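Side-chain contacts in Lpg0393 helical bundle domain-containing protein (Legionella pneumophila subsp. pneumophila str. Philadelphia 1, PDB 4R0G), which probably acts as a guanine-nucleotide exchange factor for the small GTPases Rab5, Rab21 and Rab22 through a VPS9-like helical domain: residues 133-136 with 137-141; 92-95 with 96-99. One frame throughout, in Å; residues are numbered along the deposited sequence.

Contact 1: 133-136 with 137-141; sequences QRFV and EFLGQ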
loop_
_atom_site.group_PDB
_atom_site.type_symbol
_atom_site.label_atom_id
_atom_site.label_comp_id
_atom_site.label_asym_id
_atom_site.label_seq_id
_atom_site.Cartn_x
_atom_site.Cartn_y
_atom_site.Cartn_z
ATOM N N GLN A 133 -27.002 -23.076 -7.573
ATOM C CA GLN A 133 -25.967 -23.528 -8.503
ATOM C C GLN A 133 -25.861 -22.567 -9.660
ATOM O O GLN A 133 -24.777 -22.111 -9.998
ATOM C CB GLN A 133 -26.270 -24.918 -9.037
ATOM C CG GLN A 133 -25.134 -25.493 -9.853
ATOM C CD GLN A 133 -25.520 -26.797 -10.526
ATOM O OE1 GLN A 133 -25.844 -27.781 -9.854
ATOM N NE2 GLN A 133 -25.494 -26.811 -11.861
ATOM N N ARG A 134 -27.012 -22.255 -10.240
ATOM C CA ARG A 134 -27.136 -21.221 -11.257
ATOM C C ARG A 134 -26.681 -19.821 -10.820
ATOM O O ARG A 134 -26.097 -19.091 -11.612
ATOM C CB ARG A 134 -28.571 -21.181 -11.779
ATOM C CG ARG A 134 -29.020 -22.450 -12.503
ATOM C CD ARG A 134 -30.446 -22.303 -13.005
ATOM N NE ARG A 134 -30.558 -21.498 -14.218
ATOM C CZ ARG A 134 -31.467 -20.546 -14.417
ATOM N NH1 ARG A 134 -32.367 -20.251 -13.481
ATOM N NH2 ARG A 134 -31.477 -19.885 -15.568
ATOM N N PHE A 135 -26.957 -19.439 -9.577
ATOM C CA PHE A 135 -26.494 -18.150 -9.084
ATOM C C PHE A 135 -24.977 -18.153 -9.200
ATOM O O PHE A 135 -24.388 -17.242 -9.778
ATOM C CB PHE A 135 -26.931 -17.914 -7.635
ATOM C CG PHE A 135 -26.832 -16.468 -7.178
ATOM C CD1 PHE A 135 -25.702 -15.707 -7.402
ATOM C CD2 PHE A 135 -27.876 -15.873 -6.511
ATOM C CE1 PHE A 135 -25.629 -14.378 -6.979
ATOM C CE2 PHE A 135 -27.797 -14.539 -6.091
ATOM C CZ PHE A 135 -26.672 -13.799 -6.328
ATOM N N VAL A 136 -24.337 -19.198 -8.683
ATOM C CA VAL A 136 -22.870 -19.258 -8.705
ATOM C C VAL A 136 -22.288 -19.277 -10.128
ATOM O O VAL A 136 -21.315 -18.591 -10.398
ATOM C CB VAL A 136 -22.301 -20.404 -7.828
ATOM C CG1 VAL A 136 -20.819 -20.221 -7.619
ATOM C CG2 VAL A 136 -22.983 -20.417 -6.477
ATOM N N GLU A 137 -22.881 -20.027 -11.050
ATOM C CA GLU A 137 -22.426 -19.964 -12.445
ATOM C C GLU A 137 -22.562 -18.563 -13.031
ATOM O O GLU A 137 -21.596 -18.010 -13.559
ATOM C CB GLU A 137 -23.201 -20.941 -13.301
ATOM C CG GLU A 137 -23.223 -22.304 -12.714
ATOM C CD GLU A 137 -24.099 -23.236 -13.499
ATOM O OE1 GLU A 137 -24.030 -23.164 -14.751
ATOM O OE2 GLU A 137 -24.858 -24.017 -12.869
ATOM N N PHE A 138 -23.762 -18.005 -12.930
ATOM C CA PHE A 138 -24.013 -16.637 -13.330
ATOM C C PHE A 138 -22.998 -15.691 -12.716
ATOM O O PHE A 138 -22.321 -14.936 -13.422
ATOM C CB PHE A 138 -25.415 -16.198 -12.879
ATOM C CG PHE A 138 -26.525 -16.752 -13.719
ATOM C CD1 PHE A 138 -26.282 -17.197 -15.025
ATOM C CD2 PHE A 138 -27.806 -16.828 -13.223
ATOM C CE1 PHE A 138 -27.310 -17.720 -15.823
ATOM C CE2 PHE A 138 -28.849 -17.350 -14.017
ATOM C CZ PHE A 138 -28.588 -17.802 -15.325
ATOM N N LEU A 139 -22.879 -15.765 -11.398
ATOM C CA LEU A 139 -21.968 -14.927 -10.643
ATOM C C LEU A 139 -20.549 -14.927 -11.228
ATOM O O LEU A 139 -19.876 -13.901 -11.227
ATOM C CB LEU A 139 -21.938 -15.419 -9.202
ATOM C CG LEU A 139 -21.820 -14.408 -8.082
ATOM C CD1 LEU A 139 -22.693 -13.201 -8.378
ATOM C CD2 LEU A 139 -22.273 -15.100 -6.811
ATOM N N GLY A 140 -20.096 -16.057 -11.755
ATOM C CA GLY A 140 -18.753 -16.134 -12.307
ATOM C C GLY A 140 -18.692 -15.561 -13.697
ATOM O O GLY A 140 -17.698 -14.983 -14.106
ATOM N N GLN A 141 -19.771 -15.735 -14.434
ATOM C CA GLN A 141 -19.860 -15.201 -15.772
ATOM C C GLN A 141 -19.815 -13.705 -15.732
ATOM O O GLN A 141 -19.192 -13.081 -16.581
ATOM C CB GLN A 141 -21.172 -15.631 -16.419
ATOM C CG GLN A 141 -21.215 -17.066 -16.726
ATOM C CD GLN A 141 -22.498 -17.478 -17.379
ATOM O OE1 GLN A 141 -23.562 -16.853 -17.176
ATOM N NE2 GLN A 141 -22.422 -18.551 -18.179
#
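F135 and L139 meet one turn apart near the start of helix 132-151 of the VPS9-like domain, where F135, F138 and L139 turn toward the protein and Q133, R134 and E137 lie exposed. On the packed side the isobutyl end of L139 meets the CD1-CE1 border of the F135 ring, with CG of L139 in the ring plane at its edge and CD2 of L139 3.4 Å from CE1 of F135. The ring stands there because CG of F135 is anti to the backbone N (chi1 -164°). F135 then rests on P95, and L139 on F94 and V98, of helix 80-101. F138 points to another side of the helix and touches V98, N102 and L130.

The outer side is looser. R134 runs beside F138 in the same direction, with the guanidinium and ring planes 69° apart, so that CE2 of F138 comes over one face of the guanidinium, toward its rim; NH1 of R134 forms a salt bridge with E131. Backbone i to i+4 bonds run beneath both sides, N of L139 to O of F135 being 2.7 Å. Solvent-facing Q133 and E137 are linked by an amide-carboxylate bond across one turn. NE2 of Q133 donates to OE2 of E137 at 3.0 Å, within the amide plane but 29° out of the carboxylate plane, on its syn side.

Contact 2: 92-95 with 96-99; sequences ALFP and CMVY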
loop_
_atom_site.group_PDB
_atom_site.type_symbol
_atom_site.label_atom_id
_atom_site.label_comp_id
_atom_site.label_asym_id
_atom_site.label_seq_id
_atom_site.Cartn_x
_atom_site.Cartn_y
_atom_site.Cartn_z
ATOM N N ALA A 92 -21.094 -6.653 -3.729
ATOM C CA ALA A 92 -22.501 -6.352 -4.031
ATOM C C ALA A 92 -22.741 -6.279 -5.529
ATOM O O ALA A 92 -23.840 -6.520 -5.995
ATOM C CB ALA A 92 -22.923 -5.079 -3.392
ATOM N N LEU A 93 -21.689 -5.944 -6.266
ATOM C CA LEU A 93 -21.760 -5.674 -7.699
ATOM C C LEU A 93 -22.177 -6.895 -8.525
ATOM O O LEU A 93 -22.983 -6.806 -9.466
ATOM C CB LEU A 93 -20.398 -5.185 -8.184
ATOM C CG LEU A 93 -20.262 -5.185 -9.711
ATOM C CD1 LEU A 93 -21.183 -4.158 -10.320
ATOM C CD2 LEU A 93 -18.831 -4.925 -10.157
ATOM N N PHE A 94 -21.598 -8.029 -8.159
ATOM C CA PHE A 94 -21.740 -9.233 -8.941
ATOM C C PHE A 94 -23.163 -9.757 -8.908
ATOM O O PHE A 94 -23.710 -10.060 -9.966
ATOM C CB PHE A 94 -20.686 -10.283 -8.556
ATOM C CG PHE A 94 -19.276 -9.784 -8.688
ATOM C CD1 PHE A 94 -18.856 -9.172 -9.850
ATOM C CD2 PHE A 94 -18.388 -9.879 -7.642
ATOM C CE1 PHE A 94 -17.569 -8.692 -9.966
ATOM C CE2 PHE A 94 -17.097 -9.393 -7.762
ATOM C CZ PHE A 94 -16.701 -8.801 -8.916
ATOM N N PRO A 95 -23.780 -9.841 -7.712
ATOM C CA PRO A 95 -25.220 -10.159 -7.682
ATOM C C PRO A 95 -26.066 -9.232 -8.554
ATOM O O PRO A 95 -26.900 -9.731 -9.323
ATOM C CB PRO A 95 -25.600 -9.923 -6.226
ATOM C CG PRO A 95 -24.356 -10.163 -5.474
ATOM C CD PRO A 95 -23.209 -9.738 -6.358
ATOM N N CYS A 96 -25.859 -7.918 -8.439
ATOM C CA CYS A 96 -26.584 -6.972 -9.285
ATOM C C CYS A 96 -26.396 -7.304 -10.783
ATOM O O CYS A 96 -27.347 -7.281 -11.550
ATOM C CB CYS A 96 -26.191 -5.506 -8.998
ATOM S SG CYS A 96 -26.520 -4.923 -7.305
ATOM N N MET A 97 -25.174 -7.621 -11.195
ATOM C CA MET A 97 -24.933 -7.998 -12.593
ATOM C C MET A 97 -25.746 -9.229 -12.969
ATOM O O MET A 97 -26.306 -9.314 -14.057
ATOM C CB MET A 97 -23.451 -8.234 -12.861
ATOM C CG MET A 97 -22.624 -6.964 -12.772
ATOM S SD MET A 97 -20.858 -7.190 -13.064
ATOM C CE MET A 97 -20.825 -7.422 -14.846
ATOM N N VAL A 98 -25.836 -10.165 -12.035
ATOM C CA VAL A 98 -26.603 -11.376 -12.239
ATOM C C VAL A 98 -28.080 -11.049 -12.341
ATOM O O VAL A 98 -28.772 -11.497 -13.261
ATOM C CB VAL A 98 -26.356 -12.359 -11.105
ATOM C CG1 VAL A 98 -27.291 -13.583 -11.225
ATOM C CG2 VAL A 98 -24.885 -12.732 -11.098
ATOM N N TYR A 99 -28.565 -10.253 -11.394
ATOM C CA TYR A 99 -29.975 -9.862 -11.389
ATOM C C TYR A 99 -30.335 -9.056 -12.628
ATOM O O TYR A 99 -31.423 -9.196 -13.156
ATOM C CB TYR A 99 -30.296 -9.090 -10.124
ATOM C CG TYR A 99 -30.211 -9.971 -8.913
ATOM C CD1 TYR A 99 -30.407 -11.334 -9.032
ATOM C CD2 TYR A 99 -29.945 -9.446 -7.648
ATOM C CE1 TYR A 99 -30.360 -12.156 -7.926
ATOM C CE2 TYR A 99 -29.883 -10.258 -6.532
ATOM C CZ TYR A 99 -30.096 -11.618 -6.681
ATOM O OH TYR A 99 -30.039 -12.474 -5.603
#
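L93 and M97, i and i+4 on helix 80-101, cross at a slant, meeting through CG and SD of M97. SD of M97 lies 4.0 Å from CG of L93, while CD1 of L93 touches both CG and SD of M97. M97 has CG anti to its carbonyl carbon (chi1 -68°) and bends only at its last torsion, which carries the methyl away from the preceding turn. The same sulfur lies near the plane of the F94 ring, at its edge, 4.3 Å from CD1 of F94; it therefore joins L93 to F94 without sitting over the aromatic face.

On another side of the helix, Y99 turns one ring face to the carbonyl of P95, with O of P95 3.3 Å from CG of Y99. That oxygen also accepts the backbone N-H of Y99 at 2.7 Å. P95, lacking an N-H, leaves a kink in the helix, and the next bond, from N of C96 to O of A92, is weak at 3.5 Å. Regular bonding resumes with N of M97 to O of L93 at 2.9 Å. The Y99 ring also stacks with that of Y108.

All eight residues are buried, and the side chains fan out to three helices of the VPS9-like domain. A92, P95, C96 and Y99 face helix 40-53; L93 and M97 pack on I61 of helix 58-71 and also reach F146 and E142, respectively, of helix 132-151.

In the fold
Both contacts are short runs of about two helical turns within the VPS9-like domain, on the same side of the chain's centre, with their own centres about 10 Å apart. Contact 2, on helix 80-101, comes first along the chain; contact 1 follows on helix 132-151, with helix 116-126 between them. The two touch directly: CD1 of L139 lies 3.5 Å from CG2 of V98, and the F135 ring packs near the hydroxyl of Y99. The buried helical run of contact 2 thus receives the apolar side chains F135 and L139 of contact 1, joining the two helices within the domain to which exchange activity is probably due.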